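Side-chain contacts in tyrosine--tRNA ligase (Pyrococcus horikoshii, PDB 2CYC), which probably attaches L-tyrosine to its cognate tRNA in two steps, activating the amino acid with ATP to Tyr-AMP and passing it to the acceptor end: residues K127-Q132 against I176-V181; L143-R148 against A197-Q202; V70-W75 against E92-Y97. One frame throughout, in Å; residues are numbered along the deposited sequence.

Contact 1: K127-Q132 against I176-V181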
loop_
_atom_site.group_PDB
_atom_site.type_symbol
_atom_site.label_atom_id
_atom_site.label_comp_id
_atom_site.label_asym_id
_atom_site.label_seq_id
_atom_site.Cartn_x
_atom_site.Cartn_y
_atom_site.Cartn_z
ATOM N N LYS A 127 -12.927 2.132 -5.676
ATOM C CA LYS A 127 -13.663 2.559 -4.492
ATOM C C LYS A 127 -12.727 2.769 -3.304
ATOM O O LYS A 127 -11.996 1.863 -2.915
ATOM C CB LYS A 127 -14.731 1.521 -4.153
ATOM C CG LYS A 127 -15.814 1.433 -5.206
ATOM C CD LYS A 127 -16.863 0.406 -4.842
ATOM C CE LYS A 127 -18.152 0.675 -5.598
ATOM N NZ LYS A 127 -17.919 0.841 -7.065
ATOM N N GLY A 128 -12.752 3.971 -2.736
ATOM C CA GLY A 128 -11.898 4.273 -1.602
ATOM C C GLY A 128 -12.133 3.420 -0.362
ATOM O O GLY A 128 -11.199 3.184 0.404
ATOM N N ASP A 129 -13.366 2.960 -0.147
ATOM C CA ASP A 129 -13.657 2.146 1.034
ATOM C C ASP A 129 -12.989 0.771 0.906
ATOM O O ASP A 129 -12.742 0.088 1.901
ATOM C CB ASP A 129 -15.175 2.034 1.256
ATOM C CG ASP A 129 -15.889 1.335 0.126
ATOM O OD1 ASP A 129 -15.365 1.317 -1.005
ATOM O OD2 ASP A 129 -17.000 0.813 0.367
ATOM N N TYR A 130 -12.683 0.384 -0.329
ATOM C CA TYR A 130 -11.974 -0.860 -0.582
ATOM C C TYR A 130 -10.549 -0.653 -0.044
ATOM O O TYR A 130 -9.993 -1.502 0.665
ATOM C CB TYR A 130 -11.898 -1.137 -2.082
ATOM C CG TYR A 130 -10.817 -2.135 -2.455
ATOM C CD1 TYR A 130 -11.073 -3.509 -2.460
ATOM C CD2 TYR A 130 -9.523 -1.704 -2.776
ATOM C CE1 TYR A 130 -10.074 -4.430 -2.775
ATOM C CE2 TYR A 130 -8.522 -2.616 -3.088
ATOM C CZ TYR A 130 -8.803 -3.975 -3.087
ATOM O OH TYR A 130 -7.813 -4.873 -3.419
ATOM N N TRP A 131 -9.964 0.492 -0.379
ATOM C CA TRP A 131 -8.603 0.795 0.061
ATOM C C TRP A 131 -8.493 1.000 1.565
ATOM O O TRP A 131 -7.430 0.768 2.165
ATOM C CB TRP A 131 -8.057 1.996 -0.718
ATOM C CG TRP A 131 -7.810 1.604 -2.152
ATOM C CD1 TRP A 131 -8.684 1.710 -3.202
ATOM C CD2 TRP A 131 -6.683 0.872 -2.644
ATOM N NE1 TRP A 131 -8.171 1.074 -4.315
ATOM C CE2 TRP A 131 -6.945 0.552 -3.997
ATOM C CE3 TRP A 131 -5.483 0.449 -2.072
ATOM C CZ2 TRP A 131 -6.043 -0.174 -4.782
ATOM C CZ3 TRP A 131 -4.584 -0.276 -2.857
ATOM C CH2 TRP A 131 -4.870 -0.577 -4.194
ATOM N N GLN A 132 -9.589 1.413 2.189
ATOM C CA GLN A 132 -9.559 1.590 3.627
ATOM C C GLN A 132 -9.358 0.194 4.224
ATOM O O GLN A 132 -8.691 0.023 5.244
ATOM C CB GLN A 132 -10.861 2.201 4.120
ATOM C CG GLN A 132 -10.927 2.354 5.643
ATOM C CD GLN A 132 -12.123 3.166 6.100
ATOM O OE1 GLN A 132 -13.224 3.025 5.566
ATOM N NE2 GLN A 132 -11.916 4.015 7.102
ATOM N N ILE A 176 -10.708 -10.433 -1.195
ATOM C CA ILE A 176 -11.520 -11.472 -0.590
ATOM C C ILE A 176 -12.585 -10.895 0.338
ATOM O O ILE A 176 -13.780 -11.174 0.193
ATOM C CB ILE A 176 -10.632 -12.487 0.199
ATOM C CG1 ILE A 176 -9.829 -13.342 -0.792
ATOM C CG2 ILE A 176 -11.505 -13.359 1.113
ATOM C CD1 ILE A 176 -8.728 -14.185 -0.163
ATOM N N PHE A 177 -12.159 -10.072 1.283
ATOM C CA PHE A 177 -13.101 -9.514 2.239
ATOM C C PHE A 177 -14.058 -8.490 1.670
ATOM O O PHE A 177 -15.222 -8.458 2.054
ATOM C CB PHE A 177 -12.327 -8.967 3.436
ATOM C CG PHE A 177 -11.631 -10.044 4.206
ATOM C CD1 PHE A 177 -12.359 -10.896 5.043
ATOM C CD2 PHE A 177 -10.278 -10.291 4.011
ATOM C CE1 PHE A 177 -11.747 -11.988 5.667
ATOM C CE2 PHE A 177 -9.651 -11.384 4.631
ATOM C CZ PHE A 177 -10.391 -12.234 5.458
ATOM N N TYR A 178 -13.587 -7.680 0.727
ATOM C CA TYR A 178 -14.448 -6.670 0.136
ATOM C C TYR A 178 -15.625 -7.279 -0.629
ATOM O O TYR A 178 -16.718 -6.721 -0.632
ATOM C CB TYR A 178 -13.658 -5.774 -0.809
ATOM C CG TYR A 178 -14.426 -4.535 -1.189
ATOM C CD1 TYR A 178 -14.510 -3.454 -0.310
ATOM C CD2 TYR A 178 -15.084 -4.448 -2.413
ATOM C CE1 TYR A 178 -15.225 -2.314 -0.646
ATOM C CE2 TYR A 178 -15.801 -3.318 -2.760
ATOM C CZ TYR A 178 -15.862 -2.253 -1.872
ATOM O OH TYR A 178 -16.533 -1.115 -2.225
ATOM N N GLN A 179 -15.402 -8.417 -1.284
ATOM C CA GLN A 179 -16.463 -9.080 -2.041
ATOM C C GLN A 179 -17.241 -10.095 -1.187
ATOM O O GLN A 179 -18.118 -10.789 -1.699
ATOM C CB GLN A 179 -15.871 -9.796 -3.265
ATOM C CG GLN A 179 -15.008 -8.903 -4.165
ATOM C CD GLN A 179 -14.392 -9.662 -5.328
ATOM O OE1 GLN A 179 -15.008 -9.822 -6.393
ATOM N NE2 GLN A 179 -13.173 -10.147 -5.127
ATOM N N GLY A 180 -16.912 -10.178 0.101
ATOM C CA GLY A 180 -17.577 -11.115 0.998
ATOM C C GLY A 180 -17.307 -12.570 0.643
ATOM O O GLY A 180 -18.157 -13.436 0.847
ATOM N N VAL A 181 -16.115 -12.853 0.124
ATOM C CA VAL A 181 -15.766 -14.213 -0.278
ATOM C C VAL A 181 -15.586 -15.204 0.884
ATOM O O VAL A 181 -14.768 -14.983 1.776
ATOM C CB VAL A 181 -14.484 -14.196 -1.156
ATOM C CG1 VAL A 181 -14.062 -15.606 -1.509
ATOM C CG2 VAL A 181 -14.745 -13.394 -2.429
#

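Contact 2: L143-R148 against A197-Q202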
loop_
_atom_site.group_PDB
_atom_site.type_symbol
_atom_site.label_atom_id
_atom_site.label_comp_id
_atom_site.label_asym_id
_atom_site.label_seq_id
_atom_site.Cartn_x
_atom_site.Cartn_y
_atom_site.Cartn_z
ATOM N N LEU A 143 5.631 -6.277 7.495
ATOM C CA LEU A 143 6.312 -6.069 6.232
ATOM C C LEU A 143 7.001 -7.370 5.837
ATOM O O LEU A 143 6.915 -7.813 4.691
ATOM C CB LEU A 143 7.356 -4.956 6.386
ATOM C CG LEU A 143 8.360 -4.778 5.249
ATOM C CD1 LEU A 143 7.618 -4.521 3.935
ATOM C CD2 LEU A 143 9.295 -3.622 5.579
ATOM N N SER A 144 7.680 -7.988 6.799
ATOM C CA SER A 144 8.399 -9.234 6.545
ATOM C C SER A 144 7.457 -10.307 6.008
ATOM O O SER A 144 7.815 -11.065 5.111
ATOM C CB SER A 144 9.074 -9.731 7.832
ATOM O OG SER A 144 8.113 -10.119 8.795
ATOM N N ARG A 145 6.252 -10.363 6.562
ATOM C CA ARG A 145 5.262 -11.336 6.129
ATOM C C ARG A 145 4.860 -11.047 4.674
ATOM O O ARG A 145 4.787 -11.951 3.851
ATOM C CB ARG A 145 4.044 -11.272 7.058
ATOM C CG ARG A 145 3.017 -12.352 6.823
ATOM C CD ARG A 145 3.631 -13.743 6.928
ATOM N NE ARG A 145 2.657 -14.809 6.684
ATOM C CZ ARG A 145 1.717 -15.192 7.546
ATOM N NH1 ARG A 145 1.609 -14.600 8.735
ATOM N NH2 ARG A 145 0.880 -16.167 7.217
ATOM N N VAL A 146 4.623 -9.780 4.353
ATOM C CA VAL A 146 4.247 -9.426 2.991
ATOM C C VAL A 146 5.381 -9.782 2.034
ATOM O O VAL A 146 5.147 -10.312 0.949
ATOM C CB VAL A 146 3.953 -7.914 2.844
ATOM C CG1 VAL A 146 3.628 -7.592 1.377
ATOM C CG2 VAL A 146 2.796 -7.513 3.765
ATOM N N MET A 147 6.614 -9.484 2.438
ATOM C CA MET A 147 7.777 -9.779 1.607
ATOM C C MET A 147 7.824 -11.264 1.273
ATOM O O MET A 147 8.168 -11.643 0.159
ATOM C CB MET A 147 9.062 -9.370 2.329
ATOM C CG MET A 147 9.262 -7.872 2.416
ATOM S SD MET A 147 10.660 -7.421 3.477
ATOM C CE MET A 147 12.024 -7.862 2.428
ATOM N N ARG A 148 7.462 -12.097 2.247
ATOM C CA ARG A 148 7.466 -13.545 2.066
ATOM C C ARG A 148 6.327 -14.047 1.189
ATOM O O ARG A 148 6.387 -15.162 0.681
ATOM C CB ARG A 148 7.381 -14.263 3.422
ATOM C CG ARG A 148 8.676 -14.261 4.236
ATOM C CD ARG A 148 8.603 -15.248 5.409
ATOM N NE ARG A 148 7.758 -14.780 6.508
ATOM C CZ ARG A 148 8.109 -13.827 7.370
ATOM N NH1 ARG A 148 9.295 -13.240 7.265
ATOM N NH2 ARG A 148 7.276 -13.455 8.338
ATOM N N ALA A 197 -5.235 -14.277 4.882
ATOM C CA ALA A 197 -6.647 -13.929 4.931
ATOM C C ALA A 197 -7.323 -14.605 6.131
ATOM O O ALA A 197 -8.092 -13.984 6.856
ATOM C CB ALA A 197 -7.330 -14.359 3.638
ATOM N N ILE A 198 -7.031 -15.882 6.335
ATOM C CA ILE A 198 -7.622 -16.613 7.437
ATOM C C ILE A 198 -7.146 -16.066 8.778
ATOM O O ILE A 198 -7.939 -15.949 9.710
ATOM C CB ILE A 198 -7.320 -18.119 7.300
ATOM C CG1 ILE A 198 -8.130 -18.678 6.126
ATOM C CG2 ILE A 198 -7.669 -18.857 8.573
ATOM C CD1 ILE A 198 -7.703 -20.076 5.672
ATOM N N GLU A 199 -5.865 -15.709 8.866
ATOM C CA GLU A 199 -5.295 -15.134 10.093
ATOM C C GLU A 199 -5.902 -13.775 10.500
ATOM O O GLU A 199 -6.130 -13.525 11.684
ATOM C CB GLU A 199 -3.781 -14.944 9.940
ATOM C CG GLU A 199 -2.932 -16.151 10.316
ATOM C CD GLU A 199 -1.469 -15.975 9.924
ATOM O OE1 GLU A 199 -0.952 -14.839 10.026
ATOM O OE2 GLU A 199 -0.833 -16.979 9.527
ATOM N N VAL A 200 -6.163 -12.899 9.530
ATOM C CA VAL A 200 -6.706 -11.579 9.852
ATOM C C VAL A 200 -8.228 -11.451 9.798
ATOM O O VAL A 200 -8.772 -10.420 10.200
ATOM C CB VAL A 200 -6.127 -10.488 8.906
ATOM C CG1 VAL A 200 -4.586 -10.539 8.911
ATOM C CG2 VAL A 200 -6.684 -10.681 7.480
ATOM N N ALA A 201 -8.912 -12.485 9.307
ATOM C CA ALA A 201 -10.372 -12.427 9.148
ATOM C C ALA A 201 -11.174 -11.829 10.298
ATOM O O ALA A 201 -12.009 -10.945 10.094
ATOM C CB ALA A 201 -10.921 -13.820 8.829
ATOM N N GLN A 202 -10.934 -12.324 11.505
ATOM C CA GLN A 202 -11.682 -11.863 12.655
ATOM C C GLN A 202 -11.185 -10.571 13.280
ATOM O O GLN A 202 -11.779 -10.074 14.232
ATOM C CB GLN A 202 -11.744 -12.988 13.685
ATOM C CG GLN A 202 -12.469 -14.214 13.133
ATOM C CD GLN A 202 -12.607 -15.341 14.141
ATOM O OE1 GLN A 202 -13.645 -15.992 14.210
ATOM N NE2 GLN A 202 -11.561 -15.583 14.913
#

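Contact 3: V70-W75 against E92-Y97. With TYR (tyrosine), chain C.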
loop_
_atom_site.group_PDB
_atom_site.type_symbol
_atom_site.label_atom_id
_atom_site.label_comp_id
_atom_site.label_asym_id
_atom_site.label_seq_id
_atom_site.Cartn_x
_atom_site.Cartn_y
_atom_site.Cartn_z
ATOM N N VAL A 70 -15.477 -15.144 -11.367
ATOM C CA VAL A 70 -14.143 -15.050 -11.963
ATOM C C VAL A 70 -13.764 -13.571 -11.801
ATOM O O VAL A 70 -14.496 -12.679 -12.241
ATOM C CB VAL A 70 -14.150 -15.425 -13.466
ATOM C CG1 VAL A 70 -12.841 -14.978 -14.130
ATOM C CG2 VAL A 70 -14.343 -16.934 -13.624
ATOM N N PHE A 71 -12.630 -13.336 -11.148
ATOM C CA PHE A 71 -12.109 -12.004 -10.854
ATOM C C PHE A 71 -10.930 -11.708 -11.793
ATOM O O PHE A 71 -9.891 -12.378 -11.725
ATOM C CB PHE A 71 -11.650 -11.996 -9.388
ATOM C CG PHE A 71 -11.260 -10.644 -8.850
ATOM C CD1 PHE A 71 -12.232 -9.696 -8.526
ATOM C CD2 PHE A 71 -9.920 -10.355 -8.571
ATOM C CE1 PHE A 71 -11.882 -8.483 -7.924
ATOM C CE2 PHE A 71 -9.553 -9.142 -7.969
ATOM C CZ PHE A 71 -10.543 -8.205 -7.643
ATOM N N LEU A 72 -11.103 -10.710 -12.664
ATOM C CA LEU A 72 -10.077 -10.314 -13.631
ATOM C C LEU A 72 -9.233 -9.226 -12.955
ATOM O O LEU A 72 -9.646 -8.063 -12.856
ATOM C CB LEU A 72 -10.756 -9.786 -14.902
ATOM C CG LEU A 72 -11.872 -10.696 -15.443
ATOM C CD1 LEU A 72 -12.784 -9.936 -16.411
ATOM C CD2 LEU A 72 -11.258 -11.907 -16.123
ATOM N N ALA A 73 -8.053 -9.623 -12.486
ATOM C CA ALA A 73 -7.164 -8.725 -11.740
ATOM C C ALA A 73 -6.368 -7.741 -12.591
ATOM O O ALA A 73 -5.148 -7.897 -12.734
ATOM C CB ALA A 73 -6.214 -9.570 -10.880
ATOM N N ASP A 74 -7.043 -6.709 -13.115
ATOM C CA ASP A 74 -6.373 -5.745 -13.984
ATOM C C ASP A 74 -5.283 -4.880 -13.345
ATOM O O ASP A 74 -4.143 -4.909 -13.816
ATOM C CB ASP A 74 -7.400 -4.876 -14.763
ATOM C CG ASP A 74 -8.421 -4.163 -13.869
ATOM O OD1 ASP A 74 -8.474 -4.403 -12.640
ATOM O OD2 ASP A 74 -9.194 -3.352 -14.429
ATOM N N TRP A 75 -5.600 -4.128 -12.287
ATOM C CA TRP A 75 -4.573 -3.298 -11.646
ATOM C C TRP A 75 -3.442 -4.181 -11.137
ATOM O O TRP A 75 -2.271 -3.790 -11.180
ATOM C CB TRP A 75 -5.140 -2.492 -10.467
ATOM C CG TRP A 75 -5.989 -1.329 -10.862
ATOM C CD1 TRP A 75 -6.656 -1.158 -12.050
ATOM C CD2 TRP A 75 -6.357 -0.216 -10.034
ATOM N NE1 TRP A 75 -7.418 -0.013 -12.005
ATOM C CE2 TRP A 75 -7.256 0.585 -10.783
ATOM C CE3 TRP A 75 -6.021 0.180 -8.730
ATOM C CZ2 TRP A 75 -7.825 1.762 -10.269
ATOM C CZ3 TRP A 75 -6.587 1.353 -8.214
ATOM C CH2 TRP A 75 -7.480 2.129 -8.987
ATOM N N GLU A 92 -8.534 -4.373 -22.005
ATOM C CA GLU A 92 -9.165 -4.788 -23.244
ATOM C C GLU A 92 -9.052 -6.307 -23.375
ATOM O O GLU A 92 -10.018 -6.989 -23.740
ATOM C CB GLU A 92 -8.492 -4.104 -24.438
ATOM C CG GLU A 92 -8.843 -4.763 -25.760
ATOM C CD GLU A 92 -8.446 -3.935 -26.961
ATOM O OE1 GLU A 92 -7.350 -3.332 -26.934
ATOM O OE2 GLU A 92 -9.229 -3.902 -27.936
ATOM N N VAL A 93 -7.862 -6.824 -23.073
ATOM C CA VAL A 93 -7.599 -8.256 -23.138
ATOM C C VAL A 93 -8.482 -9.021 -22.155
ATOM O O VAL A 93 -9.047 -10.060 -22.491
ATOM C CB VAL A 93 -6.117 -8.570 -22.816
ATOM C CG1 VAL A 93 -5.930 -10.067 -22.621
ATOM C CG2 VAL A 93 -5.215 -8.072 -23.957
ATOM N N ALA A 94 -8.593 -8.500 -20.939
ATOM C CA ALA A 94 -9.401 -9.140 -19.909
ATOM C C ALA A 94 -10.849 -9.324 -20.377
ATOM O O ALA A 94 -11.413 -10.413 -20.285
ATOM C CB ALA A 94 -9.358 -8.298 -18.622
ATOM N N LEU A 95 -11.436 -8.249 -20.892
ATOM C CA LEU A 95 -12.814 -8.263 -21.363
ATOM C C LEU A 95 -13.056 -8.898 -22.730
ATOM O O LEU A 95 -14.091 -9.520 -22.950
ATOM C CB LEU A 95 -13.358 -6.829 -21.377
ATOM C CG LEU A 95 -14.154 -6.375 -20.146
ATOM C CD1 LEU A 95 -13.470 -6.836 -18.868
ATOM C CD2 LEU A 95 -14.302 -4.865 -20.177
ATOM N N LYS A 96 -12.112 -8.757 -23.650
ATOM C CA LYS A 96 -12.321 -9.293 -24.986
ATOM C C LYS A 96 -11.789 -10.684 -25.250
ATOM O O LYS A 96 -12.254 -11.358 -26.169
ATOM C CB LYS A 96 -11.766 -8.317 -26.023
ATOM C CG LYS A 96 -12.568 -7.033 -26.118
ATOM C CD LYS A 96 -11.963 -6.086 -27.144
ATOM C CE LYS A 96 -12.828 -4.847 -27.339
ATOM N NZ LYS A 96 -12.225 -3.890 -28.315
ATOM N N TYR A 97 -10.820 -11.122 -24.457
ATOM C CA TYR A 97 -10.262 -12.456 -24.653
ATOM C C TYR A 97 -10.384 -13.372 -23.448
ATOM O O TYR A 97 -10.978 -14.445 -23.528
ATOM C CB TYR A 97 -8.781 -12.382 -25.030
ATOM C CG TYR A 97 -8.091 -13.727 -24.920
ATOM C CD1 TYR A 97 -8.335 -14.737 -25.857
ATOM C CD2 TYR A 97 -7.250 -14.015 -23.843
ATOM C CE1 TYR A 97 -7.760 -15.996 -25.725
ATOM C CE2 TYR A 97 -6.671 -15.275 -23.697
ATOM C CZ TYR A 97 -6.930 -16.262 -24.643
ATOM O OH TYR A 97 -6.359 -17.507 -24.513
HETATM N N TYR C . -2.150 -13.601 -7.726
HETATM C CA TYR C . -3.020 -14.326 -8.702
HETATM C C TYR C . -2.171 -14.972 -9.795
HETATM O O TYR C . -0.955 -14.686 -9.847
HETATM C CB TYR C . -4.032 -13.356 -9.330
HETATM C CG TYR C . -5.020 -12.780 -8.333
HETATM C CD1 TYR C . -5.887 -13.609 -7.621
HETATM C CD2 TYR C . -5.088 -11.404 -8.100
HETATM C CE1 TYR C . -6.800 -13.079 -6.693
HETATM C CE2 TYR C . -5.996 -10.866 -7.189
HETATM C CZ TYR C . -6.845 -11.704 -6.485
HETATM O OH TYR C . -7.733 -11.162 -5.573
HETATM O OXT TYR C . -2.732 -15.750 -10.591
#

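Contact 1: K127-Q132 against I176-V181
Tyr178 reaches from the last turn of helix 164-178 to the start of helix 128-138, where Tyr130, Asp129 and the N-cap residue Lys127 each take up a different part of it. Its CG stands anti to the backbone N (chi1 -167°), which carries the ring across the gap between the helices. Tyr178 CB starts the contact, 3.8 Å from CD1 of Tyr130. CG of Tyr178 meets the same CD1 at 3.7 Å. Further out, Tyr178 CD1 and CE1 lie against the backbone of Tyr130, with Tyr178 CE1 3.6 Å from Tyr130 CA, which stands over one face of the ring. Over the same face sits Tyr130 CB, 4.0 Å from the centroid of the Tyr178 ring in a CH-pi contact. The Tyr130 ring turns its edge to Tyr178 in a T-shaped pair, planes 78° apart. At the tip, Tyr178 OH donates to Asp129 OD1 over 3.0 Å, meeting it on the syn side but 26° out of the carboxylate plane; that carboxylate stands almost perpendicular to the phenol ring. Lys127 crosses the phenol at about a right angle with its methylenes beside the oxygen, while NZ leads away to a weak bond with Glu123 O. The ring of Tyr178 also meets that of His207 and the side chain of Ile124. Just beyond it the helix closes in a Schellman motif, Gly180 taking the positive phi and Val181 N bonding back to Ile176 O at 2.9 Å. Tyr130 carries the contact inward: its OH is hydrogen-bonded to Met171 O and to OD1 of Asp175, whose other carboxylate oxygen is bonded to the bound tyrosine. Tyr130 is thus a second-shell residue of the tyrosine pocket of this class I synthetase, with Tyr178 packed behind it.

Contact 2: L143-R148 against A197-Q202
Arg145 and Glu199 approach each other from opposite directions and join in an end-on, two-pronged salt bridge at the surface. Arg145 gets there with CG anti to the backbone N (chi1 -173°) and a bend at chi2, while Glu199 runs straight beyond CG. Each terminal nitrogen takes its own oxygen: Arg145 NH1 donates to Glu199 OE1 at 2.9 Å, and Arg145 NH2 to Glu199 OE2 at 3.0 Å. The second bond is the straighter at the hydrogen (164°). The fit is skewed, because the guanidinium and carboxylate planes are 47° apart. OE1 offers its syn lone pair to NH1, whereas OE2 is approached by NH2 from above the carboxylate plane. Both oxygens and both terminal nitrogens have a partner in this pair. Nearby polar atoms are also met: Thr142 OG1 bonds to the N of Arg145 and to Ser144 OG, and Lys192 NZ reaches Arg148 O. Short of its charged end, the Arg145 side chain lies on Val195 and Ile196, so its packing and its charge are directed at the same helix, 191-200. Helix 143-148 rests through Val146 on helix 164-178, which meets Ala197 and Ala201 through Phe177; Ile198 and Ala201 also pack against strand 214-223.

Contact 3: V70-W75 against E92-Y97
Leu72 of strand 69-72 packs on Ala94 and Leu95 of helix 87-108, joining strand to helix in a beta-alpha-beta crossover of the Rossmann-type catalytic fold: the chain runs from this strand by way of helices 74-79 and 87-108 to the parallel neighbour, strand 117-120. The side chains meet through carbon atoms alone. Leu72 CB faces Ala94 CB at 4.2 Å, the small alanine letting the helix backbone come close, and Leu72 CD1 also lies 4.1 Å from the backbone Ala94 O. With CG anti to the carbonyl carbon (chi1 -49°), the Leu72 side chain crosses that of Leu95 at about a right angle, their CD1 atoms 4.0 Å apart. Leu120 touches both leucines, and Phe98 adds to the cover of Leu72. The strand itself is fixed by backbone bonds to Ile38 and Phe40 on one neighbour and to Glu117 and Val119 on the other. Beyond it the chain bends in an inverse gamma turn centred on Ala73, with Asp74 N bonded to Leu72 O at 2.9 Å, and then enters helix 74-79. Trp75 N donates weakly to Asp74 OD1, while OD2 takes Ser122 OG. On helix 87-108, Glu92 and Lys96 form a salt bridge one turn apart, and both lean on Leu367 of helix 363-370. The neighbours of Leu72 in sequence serve the bound tyrosine: Phe71 CE2 lies obliquely 3.6 Å from its OH, and Ala73, whose CB points away from helix 87-108, sets that methyl 3.5 Å from the ligand's CD2.

In the fold
Along the chain contact 3 closes before the other two, whose segments alternate: 127-132, 143-148, 176-181, 197-202. Contacts 1 and 2 have centres about 16 Å apart and touch where Phe177 of helix 164-178 packs on Ala197 and Ala201 of helix 191-200. Contacts 1 and 3, about 18 Å apart between centres, meet through Gln179 on Phe71 and Trp131 on Trp75. Contacts 2 and 3 are about 26 Å apart between centres and do not touch. Contact 3 ties the parallel part of the mixed sheet to a helix beside the tyrosine pocket, contact 1 backs that pocket, and contact 2 links helices 143-148 and 191-200 at the surface; all three reach the second subunit, contact 3 through Trp75.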